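Local coordinates for protein alpha-1,6-mannanase (Bacteroides thetaiotaomicron, PDB 4V1S) that probably hydrolyses internal alpha-1,6-mannosidic linkages of mannan as a family 76 glycoside hydrolase, at residues Ser296-Trp301 / Asp321-Met326; Lys262-Ala267 / Leu309-Tyr314; Trp49-Leu54 / Lys99-Asp104; Tyr89-Gly94 / Ser103-Asn108. All coordinates share one frame; numbering follows the deposited sequence.

Contacts 2 and 4 are buried, whereas contacts 1 and 3 are only partly buried, contact 3 having two exposed residues. Contacts 1 and 2 both use helix 313-330 and meet directly, Trp301 O lying 2.8 Å from Asn310 N in a probable hydrogen bond. Contacts 3 and 4 share Ser103 and Asp104 on helix 99-114, and their centres are about 7 Å apart; the centres of contacts 2 and 4 are about 25 Å apart, on opposite sides of the chain's centre. The first pair depends on carboxylates: one receives an indole N-H, the other takes two donors at a helix start. The second pair is mainly apolar, built on Trp102 and Tyr91, with a long ion pair between exposed residues in contact 3.

Contact 1: residues Ser296-Trp301 / Asp321-Met326; sequences SSEAKW and DSWFDM
Glu298 on helix 284-301 reaches across to Trp323 on helix 313-330, and these two side chains make the whole contact. The backbones stand well apart, with 10.2 Å between Glu298 CA and Trp323 CA, so the side chains have to span the gap. From CB, the glutamate places CG anti to its own carbonyl carbon (chi1 -65°) and then runs out extended. Glu298 CG is the first atom to arrive: it lies in the plane of the indole, at the edge, 4.0 Å from Trp323 CZ2. Glu298 CD follows, 3.6 Å from Trp323 NE1. At the tip, OE2 accepts the indole N-H, with Trp323 NE1 to Glu298 OE2 at 2.9 Å and an N-H...O angle of 151°. The donor comes in from above the carboxylate plane, and carboxylate and ring are turned 77° against each other. The other oxygen, OE1, forms a salt bridge with Lys338, and Trp335 packs against the glutamate as well. On the tryptophan side, Tyr302 meets the ring edge-to-face. The buried indole N-H thus has a charged acceptor, and the lysine together with that N-H would be expected to keep the glutamate ionised.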
loop_
_atom_site.group_PDB
_atom_site.type_symbol
_atom_site.label_atom_id
_atom_site.label_comp_id
_atom_site.label_asym_id
_atom_site.label_seq_id
_atom_site.Cartn_x
_atom_site.Cartn_y
_atom_site.Cartn_z
ATOM N N SER A 296 -7.661 -17.052 -5.679
ATOM C CA SER A 296 -7.330 -16.844 -7.087
ATOM C C SER A 296 -6.046 -16.028 -7.250
ATOM O O SER A 296 -5.281 -16.223 -8.211
ATOM C CB SER A 296 -8.467 -16.152 -7.801
ATOM O OG SER A 296 -9.564 -17.050 -7.959
ATOM N N SER A 297 -5.793 -15.144 -6.308
ATOM C CA SER A 297 -4.573 -14.358 -6.324
ATOM C C SER A 297 -3.353 -15.239 -5.999
ATOM O O SER A 297 -2.317 -15.139 -6.666
ATOM C CB SER A 297 -4.641 -13.221 -5.298
ATOM O OG SER A 297 -5.694 -12.285 -5.621
ATOM N N GLU A 298 -3.486 -16.127 -5.023
ATOM C CA GLU A 298 -2.415 -17.100 -4.759
ATOM C C GLU A 298 -2.158 -17.982 -5.993
ATOM O O GLU A 298 -1.022 -18.180 -6.408
ATOM C CB GLU A 298 -2.766 -17.992 -3.566
ATOM C CG GLU A 298 -2.870 -17.269 -2.247
ATOM C CD GLU A 298 -3.140 -18.194 -1.093
ATOM O OE1 GLU A 298 -2.906 -19.417 -1.237
ATOM O OE2 GLU A 298 -3.561 -17.708 -0.027
ATOM N N ALA A 299 -3.228 -18.511 -6.594
ATOM C CA ALA A 299 -3.064 -19.381 -7.748
ATOM C C ALA A 299 -2.360 -18.648 -8.873
ATOM O O ALA A 299 -1.531 -19.224 -9.555
ATOM C CB ALA A 299 -4.399 -19.904 -8.218
ATOM N N LYS A 300 -2.702 -17.371 -9.083
ATOM C CA LYS A 300 -2.123 -16.649 -10.216
ATOM C C LYS A 300 -0.659 -16.232 -9.962
ATOM O O LYS A 300 0.192 -16.369 -10.836
ATOM C CB LYS A 300 -2.948 -15.425 -10.566
ATOM C CG LYS A 300 -2.400 -14.643 -11.737
ATOM C CD LYS A 300 -3.371 -13.586 -12.238
ATOM C CE LYS A 300 -2.766 -12.769 -13.361
ATOM N NZ LYS A 300 -2.735 -13.520 -14.643
ATOM N N TRP A 301 -0.394 -15.709 -8.769
ATOM C CA TRP A 301 0.845 -14.991 -8.499
ATOM C C TRP A 301 1.815 -15.640 -7.532
ATOM O O TRP A 301 2.981 -15.263 -7.533
ATOM C CB TRP A 301 0.566 -13.565 -8.019
ATOM C CG TRP A 301 -0.048 -12.651 -9.058
ATOM C CD1 TRP A 301 0.556 -12.175 -10.176
ATOM C CD2 TRP A 301 -1.372 -12.067 -9.037
ATOM N NE1 TRP A 301 -0.298 -11.335 -10.871
ATOM C CE2 TRP A 301 -1.488 -11.260 -10.196
ATOM C CE3 TRP A 301 -2.468 -12.159 -8.166
ATOM C CZ2 TRP A 301 -2.651 -10.562 -10.511
ATOM C CZ3 TRP A 301 -3.639 -11.464 -8.493
ATOM C CH2 TRP A 301 -3.713 -10.680 -9.655
ATOM N N ASP A 321 0.171 -8.605 2.864
ATOM C CA ASP A 321 -0.636 -7.909 3.867
ATOM C C ASP A 321 -2.035 -8.552 4.007
ATOM O O ASP A 321 -2.594 -8.554 5.111
ATOM C CB ASP A 321 -0.801 -6.403 3.527
ATOM C CG ASP A 321 0.255 -5.537 4.176
ATOM O OD1 ASP A 321 0.922 -6.046 5.104
ATOM O OD2 ASP A 321 0.387 -4.357 3.775
ATOM N N SER A 322 -2.578 -9.096 2.902
ATOM C CA SER A 322 -3.846 -9.836 2.926
ATOM C C SER A 322 -3.726 -11.070 3.807
ATOM O O SER A 322 -4.641 -11.370 4.589
ATOM C CB SER A 322 -4.323 -10.186 1.487
ATOM O OG SER A 322 -4.596 -8.988 0.746
ATOM N N TRP A 323 -2.627 -11.804 3.658
ATOM C CA TRP A 323 -2.371 -12.946 4.530
ATOM C C TRP A 323 -2.341 -12.540 6.022
ATOM O O TRP A 323 -2.922 -13.239 6.862
ATOM C CB TRP A 323 -1.111 -13.693 4.133
ATOM C CG TRP A 323 -1.195 -14.383 2.884
ATOM C CD1 TRP A 323 -2.303 -14.970 2.312
ATOM C CD2 TRP A 323 -0.103 -14.640 2.009
ATOM N NE1 TRP A 323 -1.953 -15.575 1.128
ATOM C CE2 TRP A 323 -0.602 -15.411 0.924
ATOM C CE3 TRP A 323 1.253 -14.329 2.054
ATOM C CZ2 TRP A 323 0.214 -15.816 -0.155
ATOM C CZ3 TRP A 323 2.079 -14.756 0.990
ATOM C CH2 TRP A 323 1.551 -15.485 -0.094
ATOM N N PHE A 324 -1.636 -11.460 6.360
ATOM C CA PHE A 324 -1.618 -10.992 7.731
ATOM C C PHE A 324 -3.029 -10.654 8.206
ATOM O O PHE A 324 -3.387 -10.992 9.334
ATOM C CB PHE A 324 -0.673 -9.797 7.882
ATOM C CG PHE A 324 0.809 -10.138 7.754
ATOM C CD1 PHE A 324 1.368 -11.183 8.516
ATOM C CD2 PHE A 324 1.658 -9.388 6.922
ATOM C CE1 PHE A 324 2.727 -11.462 8.442
ATOM C CE2 PHE A 324 3.017 -9.636 6.881
ATOM C CZ PHE A 324 3.551 -10.696 7.616
ATOM N N ASP A 325 -3.834 -9.988 7.358
ATOM C CA ASP A 325 -5.195 -9.661 7.737
ATOM C C ASP A 325 -6.023 -10.921 7.942
ATOM O O ASP A 325 -6.860 -10.965 8.846
ATOM C CB ASP A 325 -5.917 -8.820 6.691
ATOM C CG ASP A 325 -5.450 -7.393 6.632
ATOM O OD1 ASP A 325 -4.663 -6.903 7.500
ATOM O OD2 ASP A 325 -5.866 -6.739 5.660
ATOM N N MET A 326 -5.803 -11.945 7.116
ATOM C CA MET A 326 -6.510 -13.211 7.288
ATOM C C MET A 326 -6.176 -13.851 8.636
ATOM O O MET A 326 -7.054 -14.366 9.301
ATOM C CB MET A 326 -6.222 -14.197 6.150
ATOM C CG MET A 326 -7.017 -13.922 4.897
ATOM S SD MET A 326 -8.811 -14.015 5.164
ATOM C CE MET A 326 -9.391 -13.926 3.477
#

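Contact 2: residues Lys262-Ala267 / Leu309-Tyr314; sequences KWSYNA and LNDPGY
Ser264 turns its OG to lie between its backbone N and carbonyl carbon (chi1 58°), while Asp311, at an off-rotamer chi1 of -130°, swings its carboxylate across to meet it. One oxygen, Asp311 OD2, takes two bonds: from Ser264 N at 2.9 Å, with an N-H...O angle of 163°, and from Ser264 OG at 2.7 Å on the anti lone pair. The other, Asp311 OD1, sits at the edge of the Trp263 indole, 3.5 Å from Trp263 CE3, and accepts from a water that also donates to Lys262 O. Beside it, Trp263 CZ3 packs on Pro312 CD at 4.1 Å. With an alanine at Asp311, the Ser264 N-H and hydroxyl would probably lose their common acceptor, and the bridging water one of its two anchors. Trp263 and Pro312 are the N-cap residues of helices 264-281 and 313-330. A glycerol, probably from the crystallisation liquor, lies close to Trp263 and may mark a pocket. The carboxylate thus ties together two helix starts, consistent with the (alpha/alpha)6 barrel of six-hairpin glycosidases.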
loop_
_atom_site.group_PDB
_atom_site.type_symbol
_atom_site.label_atom_id
_atom_site.label_comp_id
_atom_site.label_asym_id
_atom_site.label_seq_id
_atom_site.Cartn_x
_atom_site.Cartn_y
_atom_site.Cartn_z
ATOM N N LYS A 262 -4.616 -7.649 -15.153
ATOM C CA LYS A 262 -4.777 -8.036 -13.754
ATOM C C LYS A 262 -3.473 -7.844 -13.003
ATOM O O LYS A 262 -2.455 -8.440 -13.352
ATOM C CB LYS A 262 -5.224 -9.482 -13.659
ATOM C CG LYS A 262 -6.690 -9.607 -14.057
ATOM C CD LYS A 262 -7.169 -11.015 -14.196
ATOM C CE LYS A 262 -8.628 -10.998 -14.618
ATOM N NZ LYS A 262 -9.076 -12.334 -15.083
ATOM N N TRP A 263 -3.543 -7.031 -11.952
ATOM C CA TRP A 263 -2.416 -6.779 -11.082
ATOM C C TRP A 263 -2.743 -7.260 -9.685
ATOM O O TRP A 263 -3.860 -7.047 -9.184
ATOM C CB TRP A 263 -2.101 -5.271 -10.986
ATOM C CG TRP A 263 -1.630 -4.674 -12.272
ATOM C CD1 TRP A 263 -2.222 -3.700 -12.955
ATOM C CD2 TRP A 263 -0.407 -4.980 -12.966
ATOM N NE1 TRP A 263 -1.498 -3.392 -14.085
ATOM C CE2 TRP A 263 -0.362 -4.165 -14.105
ATOM C CE3 TRP A 263 0.642 -5.881 -12.740
ATOM C CZ2 TRP A 263 0.700 -4.207 -15.016
ATOM C CZ3 TRP A 263 1.697 -5.935 -13.624
ATOM C CH2 TRP A 263 1.721 -5.090 -14.762
ATOM N N SER A 264 -1.723 -7.765 -9.009
ATOM C CA SER A 264 -1.894 -8.287 -7.658
ATOM C C SER A 264 -2.474 -7.293 -6.653
ATOM O O SER A 264 -3.334 -7.679 -5.862
ATOM C CB SER A 264 -0.573 -8.882 -7.128
ATOM O OG SER A 264 0.459 -7.914 -7.135
ATOM N N TYR A 265 -2.015 -6.039 -6.667
ATOM C CA TYR A 265 -2.439 -5.084 -5.681
ATOM C C TYR A 265 -3.896 -4.634 -5.822
ATOM O O TYR A 265 -4.505 -4.202 -4.868
ATOM C CB TYR A 265 -1.503 -3.886 -5.622
ATOM C CG TYR A 265 -1.656 -2.794 -6.673
ATOM C CD1 TYR A 265 -1.966 -3.081 -8.028
ATOM C CD2 TYR A 265 -1.442 -1.468 -6.328
ATOM C CE1 TYR A 265 -2.079 -2.081 -8.976
ATOM C CE2 TYR A 265 -1.561 -0.459 -7.256
ATOM C CZ TYR A 265 -1.874 -0.754 -8.583
ATOM O OH TYR A 265 -1.992 0.262 -9.488
ATOM N N ASN A 266 -4.462 -4.779 -7.007
ATOM C CA ASN A 266 -5.892 -4.479 -7.182
ATOM C C ASN A 266 -6.750 -5.549 -6.495
ATOM O O ASN A 266 -7.734 -5.232 -5.843
ATOM C CB ASN A 266 -6.233 -4.319 -8.652
ATOM C CG ASN A 266 -5.886 -2.950 -9.153
ATOM O OD1 ASN A 266 -5.924 -1.973 -8.383
ATOM N ND2 ASN A 266 -5.508 -2.860 -10.402
ATOM N N ALA A 267 -6.324 -6.808 -6.578
ATOM C CA ALA A 267 -6.923 -7.867 -5.731
ATOM C C ALA A 267 -6.651 -7.624 -4.237
ATOM O O ALA A 267 -7.575 -7.646 -3.419
ATOM C CB ALA A 267 -6.440 -9.244 -6.153
ATOM N N LEU A 309 6.694 -14.347 -5.560
ATOM C CA LEU A 309 5.482 -13.645 -5.986
ATOM C C LEU A 309 5.721 -12.987 -7.346
ATOM O O LEU A 309 6.579 -12.124 -7.495
ATOM C CB LEU A 309 5.065 -12.607 -4.945
ATOM C CG LEU A 309 4.365 -13.197 -3.719
ATOM C CD1 LEU A 309 4.475 -12.283 -2.508
ATOM C CD2 LEU A 309 2.890 -13.505 -4.036
ATOM N N ASN A 310 4.966 -13.430 -8.340
ATOM C CA ASN A 310 5.245 -13.100 -9.733
ATOM C C ASN A 310 4.579 -11.792 -10.194
ATOM O O ASN A 310 3.769 -11.763 -11.126
ATOM C CB ASN A 310 4.799 -14.258 -10.624
ATOM C CG ASN A 310 5.398 -14.206 -12.006
ATOM O OD1 ASN A 310 6.398 -13.546 -12.247
ATOM N ND2 ASN A 310 4.812 -14.961 -12.918
ATOM N N ASP A 311 4.979 -10.695 -9.551
ATOM C CA ASP A 311 4.514 -9.365 -9.902
ATOM C C ASP A 311 5.554 -8.380 -9.360
ATOM O O ASP A 311 6.450 -8.746 -8.577
ATOM C CB ASP A 311 3.134 -9.099 -9.267
ATOM C CG ASP A 311 2.063 -8.561 -10.258
ATOM O OD1 ASP A 311 2.201 -8.718 -11.508
ATOM O OD2 ASP A 311 1.034 -8.025 -9.747
ATOM N N PRO A 312 5.405 -7.099 -9.715
ATOM C CA PRO A 312 6.234 -6.078 -9.063
ATOM C C PRO A 312 6.044 -6.121 -7.556
ATOM O O PRO A 312 4.907 -6.305 -7.072
ATOM C CB PRO A 312 5.697 -4.756 -9.638
ATOM C CG PRO A 312 5.095 -5.151 -10.973
ATOM C CD PRO A 312 4.498 -6.504 -10.715
ATOM N N GLY A 313 7.137 -5.972 -6.812
ATOM C CA GLY A 313 7.035 -5.987 -5.351
ATOM C C GLY A 313 6.121 -4.935 -4.768
ATOM O O GLY A 313 5.384 -5.212 -3.837
ATOM N N TYR A 314 6.169 -3.740 -5.345
ATOM C CA TYR A 314 5.340 -2.643 -4.926
ATOM C C TYR A 314 3.850 -2.876 -5.192
ATOM O O TYR A 314 3.026 -2.066 -4.747
ATOM C CB TYR A 314 5.807 -1.297 -5.502
ATOM C CG TYR A 314 5.992 -1.283 -6.991
ATOM C CD1 TYR A 314 4.904 -1.354 -7.856
ATOM C CD2 TYR A 314 7.242 -1.292 -7.538
ATOM C CE1 TYR A 314 5.074 -1.382 -9.227
ATOM C CE2 TYR A 314 7.419 -1.284 -8.917
ATOM C CZ TYR A 314 6.325 -1.329 -9.750
ATOM O OH TYR A 314 6.471 -1.366 -11.112
HETATM O O HOH W 1 0.117 -9.378 -13.008
#

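Contact 3: residues Trp49-Leu54 / Lys99-Asp104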
loop_
_atom_site.group_PDB
_atom_site.type_symbol
_atom_site.label_atom_id
_atom_site.label_comp_id
_atom_site.label_asym_id
_atom_site.label_seq_id
_atom_site.Cartn_x
_atom_site.Cartn_y
_atom_site.Cartn_z
ATOM N N TRP A 49 16.868 -7.405 9.569
ATOM C CA TRP A 49 16.791 -7.298 8.129
ATOM C C TRP A 49 16.183 -5.972 7.733
ATOM O O TRP A 49 16.637 -5.352 6.797
ATOM C CB TRP A 49 15.956 -8.425 7.519
ATOM C CG TRP A 49 16.528 -9.789 7.680
ATOM C CD1 TRP A 49 17.710 -10.122 8.254
ATOM C CD2 TRP A 49 15.915 -11.009 7.259
ATOM N NE1 TRP A 49 17.873 -11.496 8.225
ATOM C CE2 TRP A 49 16.786 -12.060 7.612
ATOM C CE3 TRP A 49 14.724 -11.313 6.593
ATOM C CZ2 TRP A 49 16.497 -13.406 7.319
ATOM C CZ3 TRP A 49 14.431 -12.650 6.321
ATOM C CH2 TRP A 49 15.316 -13.674 6.689
ATOM N N CYS A 50 15.173 -5.539 8.484
ATOM C CA CYS A 50 14.537 -4.257 8.191
ATOM C C CYS A 50 15.519 -3.126 8.389
ATOM O O CYS A 50 15.699 -2.305 7.504
ATOM C CB CYS A 50 13.315 -4.043 9.066
ATOM S SG CYS A 50 12.480 -2.465 8.784
ATOM N N LYS A 51 16.192 -3.095 9.535
ATOM C CA LYS A 51 17.176 -2.038 9.806
ATOM C C LYS A 51 18.307 -2.040 8.766
ATOM O O LYS A 51 18.766 -1.009 8.329
ATOM C CB LYS A 51 17.701 -2.146 11.242
ATOM C CG LYS A 51 16.611 -1.801 12.259
ATOM C CD LYS A 51 16.910 -2.297 13.659
ATOM C CE LYS A 51 18.398 -2.237 13.936
ATOM N NZ LYS A 51 18.862 -0.838 14.024
ATOM N N GLU A 52 18.743 -3.221 8.374
ATOM C CA GLU A 52 19.742 -3.331 7.331
ATOM C C GLU A 52 19.291 -2.669 6.033
ATOM O O GLU A 52 20.057 -1.937 5.383
ATOM C CB GLU A 52 20.112 -4.790 7.123
ATOM C CG GLU A 52 20.973 -5.351 8.243
ATOM C CD GLU A 52 21.236 -6.853 8.121
ATOM O OE1 GLU A 52 20.523 -7.538 7.357
ATOM O OE2 GLU A 52 22.157 -7.367 8.804
ATOM N N THR A 53 18.064 -2.974 5.638
ATOM C CA THR A 53 17.507 -2.470 4.410
ATOM C C THR A 53 17.409 -0.935 4.456
ATOM O O THR A 53 17.790 -0.254 3.518
ATOM C CB THR A 53 16.148 -3.073 4.148
ATOM O OG1 THR A 53 16.204 -4.498 4.305
ATOM C CG2 THR A 53 15.677 -2.725 2.781
ATOM N N LEU A 54 16.907 -0.429 5.562
ATOM C CA LEU A 54 16.794 1.030 5.750
ATOM C C LEU A 54 18.134 1.726 5.680
ATOM O O LEU A 54 18.239 2.864 5.185
ATOM C CB LEU A 54 16.047 1.365 7.054
ATOM C CG LEU A 54 14.569 0.937 7.131
ATOM C CD1 LEU A 54 14.040 1.080 8.572
ATOM C CD2 LEU A 54 13.681 1.731 6.175
ATOM N N LYS A 99 8.227 1.783 20.496
ATOM C CA LYS A 99 7.761 3.166 20.318
ATOM C C LYS A 99 8.967 4.106 20.327
ATOM O O LYS A 99 9.064 5.033 19.531
ATOM C CB LYS A 99 6.728 3.557 21.390
ATOM C CG LYS A 99 6.094 4.917 21.157
ATOM C CD LYS A 99 4.754 5.122 21.896
ATOM C CE LYS A 99 3.502 4.861 21.033
ATOM N NZ LYS A 99 2.249 5.289 21.745
ATOM N N SER A 100 9.881 3.880 21.260
ATOM C CA SER A 100 11.016 4.788 21.430
ATOM C C SER A 100 11.989 4.746 20.250
ATOM O O SER A 100 12.551 5.777 19.886
ATOM C CB SER A 100 11.721 4.540 22.776
ATOM O OG SER A 100 12.113 3.185 22.931
ATOM N N GLU A 101 12.185 3.578 19.639
ATOM C CA GLU A 101 13.083 3.484 18.482
ATOM C C GLU A 101 12.508 4.153 17.233
ATOM O O GLU A 101 13.277 4.566 16.390
ATOM C CB GLU A 101 13.459 2.033 18.139
ATOM C CG GLU A 101 14.747 1.938 17.300
ATOM C CD GLU A 101 15.301 0.523 17.101
ATOM O OE1 GLU A 101 14.918 -0.399 17.856
ATOM O OE2 GLU A 101 16.140 0.334 16.184
ATOM N N TRP A 102 11.182 4.201 17.097
ATOM C CA TRP A 102 10.557 4.562 15.815
ATOM C C TRP A 102 9.724 5.825 15.792
ATOM O O TRP A 102 9.378 6.280 14.721
ATOM C CB TRP A 102 9.752 3.374 15.246
ATOM C CG TRP A 102 10.683 2.254 14.967
ATOM C CD1 TRP A 102 10.867 1.157 15.739
ATOM C CD2 TRP A 102 11.649 2.171 13.914
ATOM N NE1 TRP A 102 11.842 0.370 15.223
ATOM C CE2 TRP A 102 12.370 0.971 14.115
ATOM C CE3 TRP A 102 11.976 2.993 12.821
ATOM C CZ2 TRP A 102 13.398 0.552 13.262
ATOM C CZ3 TRP A 102 13.000 2.589 11.970
ATOM C CH2 TRP A 102 13.694 1.356 12.193
ATOM N N SER A 103 9.399 6.388 16.955
ATOM C CA SER A 103 8.507 7.539 16.983
ATOM C C SER A 103 9.088 8.741 16.266
ATOM O O SER A 103 8.388 9.428 15.510
ATOM C CB SER A 103 8.139 7.890 18.425
ATOM O OG SER A 103 7.267 6.891 18.912
ATOM N N ASP A 104 10.359 9.031 16.514
ATOM C CA ASP A 104 10.997 10.186 15.859
ATOM C C ASP A 104 11.105 9.980 14.350
ATOM O O ASP A 104 10.894 10.914 13.586
ATOM C CB ASP A 104 12.388 10.460 16.426
ATOM C CG ASP A 104 12.364 11.102 17.799
ATOM O OD1 ASP A 104 11.297 11.533 18.285
ATOM O OD2 ASP A 104 13.454 11.173 18.412
#
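Helices 46-61 and 99-114 run in roughly the same direction here, the axes of segments 49-54 and 99-104 making an angle of 25° and coming no closer than 14.4 Å. Even the nearest alpha carbons, those of Lys51 and Glu101, are 11.1 Å apart, so the side chains, Trp102 above all, bridge the gap. The far end of its six-membered ring meets Leu54, with Trp102 CH2 3.6 Å from Leu54 CD1, the two side chains arriving from opposite directions. At the ring's edge and near its plane lies the aliphatic part of Lys51, whose CG is 4.1 Å from Trp102 CZ2. Further out, the lysine chain leaves its extended course at chi3 (34°) and chi4 (69°), which brings Lys51 NZ round to 3.7 Å from Glu101 OE2, a long salt bridge between exposed residues; Lys51 has a second conformer, so this link may be intermittent. The other glutamate oxygen, OE1, and the indole NE1 both hydrogen-bond to the hydroxyl of Tyr47, which fastens the two neighbours to the start of helix 46-61. Tyr91 of helix 81-97 and Met385 of helix 374-394 pack on Trp102 as well. Two nearly parallel helices held apart, both packing on helices 81-97 and 374-394, are consistent with neighbours in the outer ring of an (alpha/alpha)6 barrel.

Contact 4: residues Tyr89-Gly94 / Ser103-Asn108; sequences YTYTEG and SDALMN
Thr92 OG1 hydrogen-bonds to Leu88 O, one turn back in its own helix, and also meets Leu106 across the interface in a plain van der Waals contact, with Leu106 CD1 3.4 Å from Thr92 OG1. The two helices, 81-97 and 99-114, form an antiparallel alpha-hairpin, the element from which six-hairpin glycosidases are built; the axes of segments 89-94 and 103-108 approach to 8.6 Å at an angle of 151°. The packing is close, with Tyr91 CA only 5.2 Å from Leu106 CA. Tyr91 fills the seam. Its CG is anti to the carbonyl carbon (chi1 -54°), which stands the ring up beside the facing helix, and the Ala105 methyl sits over one face: Ala105 CB is 4.1 Å from the Tyr91 ring centroid and 15° off the normal, a CH-pi contact. The ring also comes near the backbone, with Tyr91 CD2 3.7 Å from Ala105 O. Replacing Tyr91 by an alanine would probably open a gap over Ala105 and deprive its methyl of the aromatic face. Helix 142-159 closes the side of Thr92 and Leu106, through Ala155 and Thr159. At the base of the tyrosine, Tyr91 CB rests 4.0 Å from Leu106 CB.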
loop_
_atom_site.group_PDB
_atom_site.type_symbol
_atom_site.label_atom_id
_atom_site.label_comp_id
_atom_site.label_asym_id
_atom_site.label_seq_id
_atom_site.Cartn_x
_atom_site.Cartn_y
_atom_site.Cartn_z
ATOM N N TYR A 89 4.752 3.467 6.083
ATOM C CA TYR A 89 4.215 2.176 6.557
ATOM C C TYR A 89 5.226 1.441 7.471
ATOM O O TYR A 89 4.863 0.817 8.465
ATOM C CB TYR A 89 3.911 1.269 5.378
ATOM C CG TYR A 89 2.773 1.647 4.466
ATOM C CD1 TYR A 89 1.895 2.695 4.749
ATOM C CD2 TYR A 89 2.564 0.911 3.284
ATOM C CE1 TYR A 89 0.874 3.023 3.839
ATOM C CE2 TYR A 89 1.527 1.191 2.417
ATOM C CZ TYR A 89 0.649 2.241 2.697
ATOM O OH TYR A 89 -0.424 2.489 1.826
ATOM N N THR A 90 6.502 1.528 7.109
ATOM C CA THR A 90 7.555 0.832 7.844
ATOM C C THR A 90 7.724 1.410 9.233
ATOM O O THR A 90 7.711 0.688 10.241
ATOM C CB THR A 90 8.891 0.898 7.096
ATOM O OG1 THR A 90 8.706 0.316 5.818
ATOM C CG2 THR A 90 9.956 0.173 7.846
ATOM N N TYR A 91 7.841 2.733 9.301
ATOM C CA TYR A 91 8.047 3.376 10.609
ATOM C C TYR A 91 6.818 3.208 11.501
ATOM O O TYR A 91 6.923 2.993 12.719
ATOM C CB TYR A 91 8.405 4.854 10.450
ATOM C CG TYR A 91 9.578 5.152 9.541
ATOM C CD1 TYR A 91 10.740 4.407 9.580
ATOM C CD2 TYR A 91 9.537 6.237 8.669
ATOM C CE1 TYR A 91 11.786 4.693 8.708
ATOM C CE2 TYR A 91 10.598 6.561 7.846
ATOM C CZ TYR A 91 11.743 5.822 7.892
ATOM O OH TYR A 91 12.786 6.159 7.008
ATOM N N THR A 92 5.649 3.304 10.902
ATOM C CA THR A 92 4.420 3.053 11.632
ATOM C C THR A 92 4.379 1.653 12.241
ATOM O O THR A 92 4.108 1.499 13.430
ATOM C CB THR A 92 3.224 3.277 10.735
ATOM O OG1 THR A 92 3.215 4.647 10.299
ATOM C CG2 THR A 92 1.921 2.921 11.477
ATOM N N GLU A 93 4.693 0.632 11.440
ATOM C CA GLU A 93 4.750 -0.722 11.979
ATOM C C GLU A 93 5.837 -0.851 13.049
ATOM O O GLU A 93 5.663 -1.577 14.034
ATOM C CB GLU A 93 4.956 -1.738 10.872
ATOM C CG GLU A 93 4.775 -3.194 11.262
ATOM C CD GLU A 93 3.326 -3.639 11.490
ATOM O OE1 GLU A 93 2.438 -2.794 11.688
ATOM O OE2 GLU A 93 3.066 -4.875 11.489
ATOM N N GLY A 94 6.941 -0.132 12.863
ATOM C CA GLY A 94 8.010 -0.082 13.860
ATOM C C GLY A 94 7.537 0.283 15.259
ATOM O O GLY A 94 8.058 -0.247 16.244
ATOM N N SER A 103 9.399 6.388 16.955
ATOM C CA SER A 103 8.507 7.539 16.983
ATOM C C SER A 103 9.088 8.741 16.266
ATOM O O SER A 103 8.388 9.428 15.510
ATOM C CB SER A 103 8.139 7.890 18.425
ATOM O OG SER A 103 7.267 6.891 18.912
ATOM N N ASP A 104 10.359 9.031 16.514
ATOM C CA ASP A 104 10.997 10.186 15.859
ATOM C C ASP A 104 11.105 9.980 14.350
ATOM O O ASP A 104 10.894 10.914 13.586
ATOM C CB ASP A 104 12.388 10.460 16.426
ATOM C CG ASP A 104 12.364 11.102 17.799
ATOM O OD1 ASP A 104 11.297 11.533 18.285
ATOM O OD2 ASP A 104 13.454 11.173 18.412
ATOM N N ALA A 105 11.428 8.756 13.926
ATOM C CA ALA A 105 11.573 8.452 12.499
ATOM C C ALA A 105 10.237 8.659 11.792
ATOM O O ALA A 105 10.168 9.235 10.681
ATOM C CB ALA A 105 12.045 7.018 12.298
ATOM N N LEU A 106 9.176 8.223 12.464
ATOM C CA LEU A 106 7.814 8.387 11.937
ATOM C C LEU A 106 7.455 9.876 11.829
ATOM O O LEU A 106 6.912 10.314 10.820
ATOM C CB LEU A 106 6.796 7.631 12.786
ATOM C CG LEU A 106 5.327 7.803 12.394
ATOM C CD1 LEU A 106 5.070 7.434 10.931
ATOM C CD2 LEU A 106 4.474 6.986 13.343
ATOM N N MET A 107 7.752 10.657 12.868
ATOM C CA MET A 107 7.469 12.080 12.829
ATOM C C MET A 107 8.276 12.783 11.740
ATOM O O MET A 107 7.747 13.634 11.020
ATOM C CB MET A 107 7.725 12.745 14.169
ATOM C CG MET A 107 7.477 14.247 14.128
ATOM S SD MET A 107 5.775 14.698 13.665
ATOM C CE MET A 107 4.886 14.211 15.132
ATOM N N ASN A 108 9.552 12.436 11.606
ATOM C CA ASN A 108 10.358 13.022 10.538
ATOM C C ASN A 108 9.827 12.689 9.123
ATOM O O ASN A 108 9.841 13.508 8.201
ATOM C CB ASN A 108 11.819 12.611 10.686
ATOM C CG ASN A 108 12.489 13.308 11.842
ATOM O OD1 ASN A 108 12.069 14.398 12.249
ATOM N ND2 ASN A 108 13.530 12.693 12.391
#